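Local atomic coordinates of Acarbose/maltose binding protein GacH (Streptomyces glaucescens, PDB entry 3K01), a protein that binds acarbose and an acarbose homolog as the solute receptor of an ABC transporter, and probably maltose as well. Residues T142-Y147 and L279-V284; N148-T153 and G270-D275. All coordinates share one frame; numbering follows the deposited sequence.

Contact 1 of 2, residues T142-Y147 and L279-V284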
ATOM      1  N   THR A 142       0.164   3.754  -2.270  1.00  7.58           N
ATOM      2  CA  THR A 142      -1.209   3.443  -2.685  1.00  7.30           C
ATOM      3  C   THR A 142      -1.210   3.227  -4.184  1.00  6.98           C
ATOM      4  O   THR A 142      -0.166   3.312  -4.839  1.00  7.83           O
ATOM      5  CB  THR A 142      -2.168   4.593  -2.280  1.00  7.13           C
ATOM      6  OG1 THR A 142      -3.541   4.187  -2.406  1.00  7.32           O
ATOM      7  CG2 THR A 142      -1.942   5.865  -3.074  1.00  8.31           C
ATOM      8  N   LEU A 143      -2.392   2.957  -4.715  1.00  6.09           N
ATOM      9  CA  LEU A 143      -2.591   2.873  -6.167  1.00  6.04           C
ATOM     10  C   LEU A 143      -3.095   4.200  -6.692  1.00  5.80           C
ATOM     11  O   LEU A 143      -3.728   4.965  -5.972  1.00  6.34           O
ATOM     12  CB  LEU A 143      -3.622   1.780  -6.486  1.00  6.72           C
ATOM     13  CG  LEU A 143      -3.234   0.353  -6.141  1.00  6.36           C
ATOM     14  CD1 LEU A 143      -4.364  -0.646  -6.476  1.00  7.23           C
ATOM     15  CD2 LEU A 143      -1.934  -0.076  -6.852  1.00  8.41           C
ATOM     16  N   ALA A 144      -2.826   4.437  -7.985  1.00  6.74           N
ATOM     17  CA  ALA A 144      -3.138   5.701  -8.632  1.00  6.93           C
ATOM     18  C   ALA A 144      -3.426   5.446 -10.100  1.00  6.66           C
ATOM     19  O   ALA A 144      -3.030   4.413 -10.632  1.00  6.41           O
ATOM     20  CB  ALA A 144      -1.953   6.677  -8.488  1.00  7.56           C
ATOM     21  N   LEU A 145      -4.120   6.390 -10.735  1.00  6.08           N
ATOM     22  CA  LEU A 145      -4.377   6.294 -12.173  1.00  5.90           C
ATOM     23  C   LEU A 145      -3.199   6.903 -12.951  1.00  5.84           C
ATOM     24  O   LEU A 145      -2.969   8.112 -12.889  1.00  7.22           O
ATOM     25  CB  LEU A 145      -5.653   7.048 -12.489  1.00  6.71           C
ATOM     26  CG  LEU A 145      -6.123   6.945 -13.949  1.00  7.57           C
ATOM     27  CD1 LEU A 145      -6.570   5.557 -14.315  1.00  9.61           C
ATOM     28  CD2 LEU A 145      -7.229   7.974 -14.177  1.00  9.04           C
ATOM     29  N   PHE A 146      -2.460   6.057 -13.653  1.00  5.70           N
ATOM     30  CA  PHE A 146      -1.403   6.509 -14.566  1.00  5.41           C
ATOM     31  C   PHE A 146      -2.039   6.810 -15.922  1.00  6.01           C
ATOM     32  O   PHE A 146      -2.921   6.081 -16.384  1.00  6.23           O
ATOM     33  CB  PHE A 146      -0.383   5.398 -14.810  1.00  6.24           C
ATOM     34  CG  PHE A 146       0.559   5.107 -13.674  1.00  5.39           C
ATOM     35  CD1 PHE A 146       1.886   4.861 -13.958  1.00  6.11           C
ATOM     36  CD2 PHE A 146       0.147   4.993 -12.340  1.00  6.22           C
ATOM     37  CE1 PHE A 146       2.807   4.528 -12.972  1.00  6.24           C
ATOM     38  CE2 PHE A 146       1.071   4.677 -11.336  1.00  6.90           C
ATOM     39  CZ  PHE A 146       2.410   4.459 -11.667  1.00  6.72           C
ATOM     40  N   TYR A 147      -1.591   7.863 -16.588  1.00  5.96           N
ATOM     41  CA  TYR A 147      -2.134   8.187 -17.899  1.00  5.81           C
ATOM     42  C   TYR A 147      -1.045   8.686 -18.842  1.00  6.05           C
ATOM     43  O   TYR A 147      -0.059   9.310 -18.443  1.00  6.05           O
ATOM     44  CB  TYR A 147      -3.314   9.180 -17.822  1.00  6.40           C
ATOM     45  CG  TYR A 147      -3.032  10.501 -17.167  1.00  6.57           C
ATOM     46  CD1 TYR A 147      -3.110  10.645 -15.778  1.00  7.08           C
ATOM     47  CD2 TYR A 147      -2.725  11.628 -17.948  1.00  7.53           C
ATOM     48  CE1 TYR A 147      -2.872  11.867 -15.184  1.00  9.00           C
ATOM     49  CE2 TYR A 147      -2.489  12.833 -17.357  1.00  9.05           C
ATOM     50  CZ  TYR A 147      -2.570  12.942 -15.982  1.00  8.71           C
ATOM     51  OH  TYR A 147      -2.325  14.161 -15.363  1.00 11.31           O
ATOM     52  N   LEU A 279       4.188  11.200 -18.810  1.00  7.47           N
ATOM     53  CA  LEU A 279       3.483  10.435 -17.787  1.00  7.26           C
ATOM     54  C   LEU A 279       2.759  11.345 -16.830  1.00  7.17           C
ATOM     55  O   LEU A 279       3.357  12.247 -16.258  1.00  8.41           O
ATOM     56  CB  LEU A 279       4.464   9.565 -17.012  1.00  7.56           C
ATOM     57  CG  LEU A 279       3.815   8.755 -15.868  1.00  8.41           C
ATOM     58  CD1 LEU A 279       2.742   7.781 -16.382  1.00  9.82           C
ATOM     59  CD2 LEU A 279       4.889   8.032 -15.088  1.00 10.83           C
ATOM     60  N   GLY A 280       1.469  11.090 -16.651  1.00  7.24           N
ATOM     61  CA  GLY A 280       0.719  11.738 -15.592  1.00  7.67           C
ATOM     62  C   GLY A 280       0.249  10.701 -14.600  1.00  6.60           C
ATOM     63  O   GLY A 280       0.047   9.515 -14.950  1.00  6.65           O
ATOM     64  N   VAL A 281       0.058  11.147 -13.363  1.00  7.24           N
ATOM     65  CA  VAL A 281      -0.494  10.296 -12.305  1.00  6.58           C
ATOM     66  C   VAL A 281      -1.555  11.085 -11.571  1.00  7.65           C
ATOM     67  O   VAL A 281      -1.329  12.251 -11.210  1.00  8.84           O
ATOM     68  CB  VAL A 281       0.606   9.811 -11.335  1.00  7.49           C
ATOM     69  CG1 VAL A 281       0.020   8.935 -10.259  1.00  8.03           C
ATOM     70  CG2 VAL A 281       1.683   9.024 -12.087  1.00  8.13           C
ATOM     71  N   ALA A 282      -2.708  10.450 -11.361  1.00  6.95           N
ATOM     72  CA  ALA A 282      -3.854  11.067 -10.696  1.00  7.86           C
ATOM     73  C   ALA A 282      -4.410  10.071  -9.665  1.00  7.49           C
ATOM     74  O   ALA A 282      -4.071   8.907  -9.679  1.00  7.10           O
ATOM     75  CB  ALA A 282      -4.921  11.415 -11.717  1.00  8.21           C
ATOM     76  N   PRO A 283      -5.287  10.532  -8.760  1.00  7.10           N
ATOM     77  CA  PRO A 283      -5.951   9.567  -7.897  1.00  7.25           C
ATOM     78  C   PRO A 283      -6.758   8.563  -8.711  1.00  7.45           C
ATOM     79  O   PRO A 283      -7.198   8.866  -9.837  1.00  7.36           O
ATOM     80  CB  PRO A 283      -6.880  10.446  -7.042  1.00  7.96           C
ATOM     81  CG  PRO A 283      -6.242  11.788  -7.055  1.00  9.23           C
ATOM     82  CD  PRO A 283      -5.686  11.914  -8.449  1.00  8.29           C
ATOM     83  N   VAL A 284      -6.984   7.386  -8.147  1.00  6.65           N
ATOM     84  CA  VAL A 284      -7.911   6.471  -8.805  1.00  7.12           C
ATOM     85  C   VAL A 284      -9.282   7.143  -8.975  1.00  7.07           C
ATOM     86  O   VAL A 284      -9.702   7.976  -8.162  1.00  7.33           O
ATOM     87  CB  VAL A 284      -8.059   5.128  -8.061  1.00  7.57           C
ATOM     88  CG1 VAL A 284      -6.721   4.409  -7.981  1.00  7.35           C
ATOM     89  CG2 VAL A 284      -8.685   5.305  -6.683  1.00  8.23           C
TER
HETATM   90  O   HOH W   1      -5.571   7.012  -5.609  1.00  7.13           O
HETATM   91  O   HOH W   2      -2.586  14.321 -12.645  1.00 19.09           O
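The Y147 ring lies flat over the backbone of G280: G280 CA sits 3.6 Å from the ring centroid, 17° off the ring normal and displaced toward the rim. This placement follows from chi1 of 58°, which sets CG between the backbone N and the carbonyl carbon and swings the ring across the neighbouring strand, where a glycine lets it come so close. Beyond it, Y147 CE1 reaches A282 CB at 4.1 Å. A water in the plane of the ring, at its edge, joins Y147 OH (2.7 Å) to V281 O, to which it donates, tying the phenol to the opposite strand. The strands 144-147 and 279-283 are antiparallel neighbours in the mixed sheet of this type II periplasmic-binding-protein fold. L145 with A282 and Y147 with G280 are the hydrogen-bonded pairs, four N-H...O bonds in all; the straightest runs from G280 N to Y147 O (3.0 Å, 174°). On the other face of the sheet F146 and V281 form a non-hydrogen-bonded pair, with V281 CG2 directly over the F146 ring, 4.3 Å from its centroid. L279 CD1 meets F146 CD1 at 3.9 Å, and helix 264-268 packs on both residues. Packing is tight where A144 CB meets V281 CG1 at 3.5 Å, beside helix 351-360. Past the last paired residues, a second water accepts from V284 N and donates to L143 O.

Contact 2 of 2, residues N148-T153 and G270-D275; sequences NKELLT and GARFKD
R272 NH1 donates to a water at 2.8 Å, and the same water donates to E150 OE1 at 2.9 Å, bridging the two side chains. The arrangement joins the N-terminal end of helix 149-155, with N148 at the N-cap, to a type I beta turn, G270 to F273, in the loop between helix 264-268 and strand 279-283. The turn is closed by the bond from F273 N to G270 O. E150 OE1 and R272 NH1 are 4.0 Å apart, too far for a salt bridge, yet the carboxylate lies at the edge of the guanidinium and the two planes are only 20° apart; the water lies in the guanidinium plane, at its edge. The R272 chain, extended from CG to NE, carries its head out to the helix; NE is held separately by S251 O. L151 CD2 approaches R272 NH1 at 4.2 Å, the two side chains crossing at about a right angle. The side chain of N148 lies against both R272 and F273. With CG anti to the backbone N (chi1 -176°), it reaches the F273 ring, its amide plane turned 57° from that ring, which itself meets F249 nearly parallel. N278 ties both sides: its OD1 accepts from E150 N and its ND2 donates to R272 O. At the tip of the phenyl ring, F273 CZ touches N148 CB at 4.1 Å.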
ATOM      1  N   ASN A 148      -1.250   8.386 -20.121  1.00  5.47           N
ATOM      2  CA  ASN A 148      -0.410   8.835 -21.218  1.00  5.29           C
ATOM      3  C   ASN A 148      -0.908  10.212 -21.636  1.00  6.19           C
ATOM      4  O   ASN A 148      -1.996  10.360 -22.201  1.00  5.63           O
ATOM      5  CB  ASN A 148      -0.542   7.813 -22.355  1.00  5.91           C
ATOM      6  CG  ASN A 148       0.371   8.093 -23.544  1.00  5.54           C
ATOM      7  OD1 ASN A 148       0.948   7.132 -24.154  1.00  8.98           O
ATOM      8  ND2 ASN A 148       0.463   9.338 -23.933  1.00  3.96           N
ATOM      9  N   LYS A 149      -0.112  11.240 -21.340  1.00  5.91           N
ATOM     10  CA  LYS A 149      -0.570  12.610 -21.591  1.00  6.63           C
ATOM     11  C   LYS A 149      -0.835  12.866 -23.062  1.00  6.27           C
ATOM     12  O   LYS A 149      -1.833  13.491 -23.400  1.00  6.99           O
ATOM     13  CB  LYS A 149       0.417  13.635 -21.038  1.00  7.09           C
ATOM     14  CG  LYS A 149       0.446  13.679 -19.519  1.00  9.23           C
ATOM     15  CD  LYS A 149       1.414  14.738 -19.006  1.00 12.07           C
ATOM     16  CE  LYS A 149       1.431  14.760 -17.488  1.00 15.40           C
ATOM     17  NZ  LYS A 149       1.930  16.056 -16.929  1.00 20.15           N
ATOM     18  N   GLU A 150       0.027  12.358 -23.938  1.00  6.36           N
ATOM     19  CA  GLU A 150      -0.120  12.611 -25.363  1.00  7.14           C
ATOM     20  C   GLU A 150      -1.383  11.963 -25.902  1.00  7.03           C
ATOM     21  O   GLU A 150      -2.058  12.546 -26.743  1.00  8.02           O
ATOM     22  CB  GLU A 150       1.106  12.136 -26.120  1.00  8.11           C
ATOM     23  CG  GLU A 150       1.069  12.491 -27.596  1.00 10.23           C
ATOM     24  CD  GLU A 150       0.475  11.421 -28.476  1.00 12.49           C
ATOM     25  OE1 GLU A 150       0.386  10.217 -28.109  1.00 12.05           O
ATOM     26  OE2 GLU A 150       0.081  11.790 -29.613  1.00 13.69           O
ATOM     27  N   LEU A 151      -1.703  10.736 -25.465  1.00  6.91           N
ATOM     28  CA  LEU A 151      -2.927  10.115 -25.961  1.00  7.45           C
ATOM     29  C   LEU A 151      -4.163  10.849 -25.481  1.00  7.80           C
ATOM     30  O   LEU A 151      -5.113  11.056 -26.240  1.00  8.09           O
ATOM     31  CB  LEU A 151      -2.989   8.628 -25.590  1.00  7.41           C
ATOM     32  CG  LEU A 151      -1.974   7.722 -26.302  1.00  7.42           C
ATOM     33  CD1 LEU A 151      -2.068   6.299 -25.726  1.00  9.29           C
ATOM     34  CD2 LEU A 151      -2.218   7.678 -27.814  1.00  9.02           C
ATOM     35  N   LEU A 152      -4.164  11.285 -24.228  1.00  7.41           N
ATOM     36  CA  LEU A 152      -5.325  12.043 -23.756  1.00  7.97           C
ATOM     37  C   LEU A 152      -5.423  13.397 -24.459  1.00  8.29           C
ATOM     38  O   LEU A 152      -6.525  13.845 -24.801  1.00  8.72           O
ATOM     39  CB  LEU A 152      -5.328  12.224 -22.240  1.00  7.73           C
ATOM     40  CG  LEU A 152      -5.975  11.085 -21.413  1.00  9.07           C
ATOM     41  CD1 LEU A 152      -5.261   9.741 -21.573  1.00  9.48           C
ATOM     42  CD2 LEU A 152      -6.079  11.470 -19.944  1.00  8.92           C
ATOM     43  N   THR A 153      -4.282  14.029 -24.708  1.00  8.46           N
ATOM     44  CA  THR A 153      -4.270  15.332 -25.375  1.00  9.86           C
ATOM     45  C   THR A 153      -4.744  15.165 -26.801  1.00  9.82           C
ATOM     46  O   THR A 153      -5.592  15.952 -27.277  1.00 11.15           O
ATOM     47  CB  THR A 153      -2.859  15.924 -25.343  1.00  9.53           C
ATOM     48  OG1 THR A 153      -2.514  16.160 -23.992  1.00 10.74           O
ATOM     49  CG2 THR A 153      -2.813  17.277 -26.075  1.00  9.99           C
ATOM     50  N   GLY A 270       9.578   2.715 -20.991  1.00  9.10           N
ATOM     51  CA  GLY A 270       8.636   2.329 -22.043  1.00  9.15           C
ATOM     52  C   GLY A 270       8.750   3.161 -23.295  1.00  8.61           C
ATOM     53  O   GLY A 270       9.154   4.341 -23.243  1.00  7.82           O
ATOM     54  N   ALA A 271       8.338   2.585 -24.412  1.00  8.98           N
ATOM     55  CA  ALA A 271       8.552   3.226 -25.692  1.00  9.42           C
ATOM     56  C   ALA A 271       7.790   4.530 -25.840  1.00 10.47           C
ATOM     57  O   ALA A 271       8.229   5.410 -26.583  1.00 12.73           O
ATOM     58  CB  ALA A 271       8.198   2.290 -26.820  1.00 11.11           C
ATOM     59  N   ARG A 272       6.670   4.693 -25.136  1.00  9.19           N
ATOM     60  CA  ARG A 272       5.927   5.947 -25.243  1.00  9.67           C
ATOM     61  C   ARG A 272       6.299   6.958 -24.172  1.00  8.85           C
ATOM     62  O   ARG A 272       5.699   8.035 -24.107  1.00  9.08           O
ATOM     63  CB  ARG A 272       4.431   5.665 -25.306  1.00 10.57           C
ATOM     64  CG  ARG A 272       4.041   5.227 -26.742  1.00 10.96           C
ATOM     65  CD  ARG A 272       2.612   5.003 -26.815  1.00 13.92           C
ATOM     66  NE  ARG A 272       2.268   4.454 -28.107  1.00 10.39           N
ATOM     67  CZ  ARG A 272       1.787   5.187 -29.086  1.00 12.15           C
ATOM     68  NH1 ARG A 272       1.639   6.502 -28.925  1.00 13.74           N
ATOM     69  NH2 ARG A 272       1.480   4.623 -30.251  1.00 15.78           N
ATOM     70  N   PHE A 273       7.327   6.647 -23.379  1.00  9.35           N
ATOM     71  CA  PHE A 273       7.744   7.505 -22.260  1.00 10.34           C
ATOM     72  C   PHE A 273       9.219   7.887 -22.245  1.00 12.35           C
ATOM     73  O   PHE A 273       9.773   8.186 -21.185  1.00 13.14           O
ATOM     74  CB  PHE A 273       7.281   6.892 -20.915  1.00  9.49           C
ATOM     75  CG  PHE A 273       5.797   6.692 -20.877  1.00  7.40           C
ATOM     76  CD1 PHE A 273       4.950   7.748 -20.554  1.00  7.15           C
ATOM     77  CD2 PHE A 273       5.230   5.489 -21.300  1.00  8.38           C
ATOM     78  CE1 PHE A 273       3.577   7.621 -20.569  1.00  7.17           C
ATOM     79  CE2 PHE A 273       3.833   5.355 -21.333  1.00  9.52           C
ATOM     80  CZ  PHE A 273       3.012   6.431 -20.978  1.00  7.47           C
ATOM     81  N   LYS A 274       9.817   7.897 -23.436  1.00 14.14           N
ATOM     82  CA  LYS A 274      11.166   8.470 -23.606  1.00 17.56           C
ATOM     83  C   LYS A 274      11.237   9.852 -22.944  1.00 17.18           C
ATOM     84  O   LYS A 274      12.203  10.159 -22.252  1.00 18.92           O
ATOM     85  CB  LYS A 274      11.538   8.567 -25.085  1.00 17.78           C
ATOM     86  CG  LYS A 274      11.854   7.216 -25.742  1.00 22.61           C
ATOM     87  CD  LYS A 274      12.104   7.359 -27.258  1.00 22.14           C
ATOM     88  CE  LYS A 274      10.966   8.102 -27.981  1.00 26.80           C
ATOM     89  NZ  LYS A 274      11.064   8.068 -29.466  1.00 28.10           N
ATOM     90  N   ASP A 275      10.194  10.657 -23.144  1.00 16.87           N
ATOM     91  CA  ASP A 275       9.987  11.901 -22.403  1.00 16.14           C
ATOM     92  C   ASP A 275       9.137  11.561 -21.186  1.00 15.41           C
ATOM     93  O   ASP A 275       7.927  11.300 -21.325  1.00 14.39           O
ATOM     94  CB  ASP A 275       9.263  12.902 -23.315  1.00 16.56           C
ATOM     95  CG  ASP A 275       8.998  14.265 -22.655  1.00 17.26           C
ATOM     96  OD1 ASP A 275       9.292  14.480 -21.459  1.00 15.97           O
ATOM     97  OD2 ASP A 275       8.473  15.150 -23.377  1.00 18.09           O
TER
HETATM   98  O   HOH W   3       1.985   8.276 -26.761  1.00  9.05           O

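How the contacts relate
The two contacts have centres about 14 Å apart and lie on the same side of the chain's centre, in the lobe that does not carry the N terminus. Strand 132-148 runs straight into helix 149-155, while the loop 270-275 leads up to strand 279-283, so contact 2 is nested inside the loop that contact 1 closes. Contact 1 is the strand pair; contact 2 continues from its end and is centred farther from the chain's centre, about 26 Å against 14 Å. They also touch directly: K149 CE lies 3.4 Å from L279 O, and L152 CD2 packs on Y147 CD2. The end of the strand pair, the start of helix 149-155 and the turn before strand 279-283 thus pack together in this lobe of the binding protein.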